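Side-chain contact in membrane-bound protease PH1510 (Pyrococcus horikoshii OT3, PDB 3WWV), which is a membrane-bound protease that cuts preferentially near hydrophobic or aromatic residues and degrades casein and the stomatin homolog PH1511 in vitro; this chain is its C-terminal OB-fold domain: residues E8-I11 and G12-G15. Numbering follows the deposited sequence.
Sequences EEMI and GLIG
L13 carries CG anti to its own carbonyl carbon (chi1 -68°), which swings the isobutyl group back over the carbonyl oxygens of E9 and M10. M10 folds to meet it. Its three side-chain torsions all turn in the same negative sense, curling the thioether so that methyl CE ends 4.3 Å from CD1 of L13. The same branch of L13, CD1, also lies 3.5 Å from the carbonyl oxygen O of E9, while L13 CB sits 3.4 Å from M10 O. The leucine therefore rests against the carbonyls of E9 and M10 as well as on the methionine methyl.

Between these side chains the backbone makes a type II beta turn, M10 to L13. It is closed by a hydrogen bond from L13 N to M10 O (3.2 Å). The bond is fairly straight at the hydrogen (160°). The donor is tilted 34° from the carbonyl plane. G12 takes the third position of the turn with positive phi. A side chain there would clash with the I11 carbonyl oxygen.

V29 of strand 24-29 touches both M10 and L13, and M55 also packs on M10. In the second subunit, R66 donates a hydrogen bond to I11 O and packs on L13, so the turn also lies at the contact with the second subunit.

Cutting L13 back to an alanine is likely to strip the M10 methyl of its leucine neighbour and to open a gap beside the E9 carbonyl. The turn thus links the N-terminal helix to strand 14-19 of the OB barrel by one polar closure and a buried apolar contact. Its bond satisfies M10 O within the chain, whereas I11 O is engaged across the subunit boundary.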
loop_
_atom_site.group_PDB
_atom_site.type_symbol
_atom_site.label_atom_id
_atom_site.label_comp_id
_atom_site.label_asym_id
_atom_site.label_seq_id
_atom_site.Cartn_x
_atom_site.Cartn_y
_atom_site.Cartn_z
ATOM N N GLU A 8 -6.698 7.663 5.138
ATOM C CA GLU A 8 -5.398 8.280 5.295
ATOM C C GLU A 8 -4.655 7.740 6.516
ATOM O O GLU A 8 -3.434 7.638 6.507
ATOM C CB GLU A 8 -5.554 9.795 5.377
ATOM C CG GLU A 8 -4.253 10.550 5.171
ATOM C CD GLU A 8 -4.461 12.016 4.835
ATOM O OE1 GLU A 8 -3.465 12.768 4.885
ATOM O OE2 GLU A 8 -5.607 12.416 4.517
ATOM N N GLU A 9 -5.402 7.388 7.554
ATOM C CA GLU A 9 -4.818 6.922 8.802
ATOM C C GLU A 9 -4.304 5.496 8.670
ATOM O O GLU A 9 -3.305 5.139 9.288
ATOM C CB GLU A 9 -5.842 6.995 9.941
ATOM C CG GLU A 9 -6.625 8.297 10.011
ATOM C CD GLU A 9 -7.644 8.307 11.141
ATOM O OE1 GLU A 9 -8.838 8.554 10.859
ATOM O OE2 GLU A 9 -7.259 8.057 12.308
ATOM N N MET A 10 -4.983 4.687 7.863
ATOM C CA MET A 10 -4.705 3.245 7.810
ATOM C C MET A 10 -3.771 2.823 6.677
ATOM O O MET A 10 -2.996 1.878 6.835
ATOM C CB MET A 10 -6.005 2.429 7.713
ATOM C CG MET A 10 -7.010 2.662 8.835
ATOM S SD MET A 10 -6.267 2.475 10.456
ATOM C CE MET A 10 -5.893 0.721 10.504
ATOM N N ILE A 11 -3.852 3.516 5.545
ATOM C CA ILE A 11 -3.129 3.107 4.356
ATOM C C ILE A 11 -1.612 3.260 4.543
ATOM O O ILE A 11 -1.121 4.294 5.000
ATOM C CB ILE A 11 -3.683 3.813 3.089
ATOM C CG1 ILE A 11 -5.093 3.288 2.797
ATOM C CG2 ILE A 11 -2.790 3.559 1.881
ATOM C CD1 ILE A 11 -5.813 3.988 1.665
ATOM N N GLY A 12 -0.877 2.200 4.225
ATOM C CA GLY A 12 0.574 2.203 4.393
ATOM C C GLY A 12 1.063 1.502 5.641
ATOM O O GLY A 12 2.235 1.149 5.722
ATOM N N LEU A 13 0.181 1.307 6.622
ATOM C CA LEU A 13 0.562 0.636 7.875
ATOM C C LEU A 13 0.825 -0.856 7.681
ATOM O O LEU A 13 0.301 -1.476 6.748
ATOM C CB LEU A 13 -0.512 0.819 8.959
ATOM C CG LEU A 13 -0.717 2.227 9.533
ATOM C CD1 LEU A 13 -1.850 2.251 10.547
ATOM C CD2 LEU A 13 0.564 2.782 10.143
ATOM N N ILE A 14 1.622 -1.426 8.584
ATOM C CA ILE A 14 1.863 -2.864 8.622
ATOM C C ILE A 14 0.992 -3.487 9.718
ATOM O O ILE A 14 0.736 -2.866 10.748
ATOM C CB ILE A 14 3.372 -3.195 8.798
ATOM C CG1 ILE A 14 3.687 -4.618 8.331
ATOM C CG2 ILE A 14 3.827 -2.974 10.238
ATOM C CD1 ILE A 14 5.173 -4.943 8.254
ATOM N N GLY A 15 0.512 -4.694 9.461
ATOM C CA GLY A 15 -0.227 -5.465 10.446
ATOM C C GLY A 15 0.142 -6.938 10.399
ATOM O O GLY A 15 1.001 -7.362 9.617
#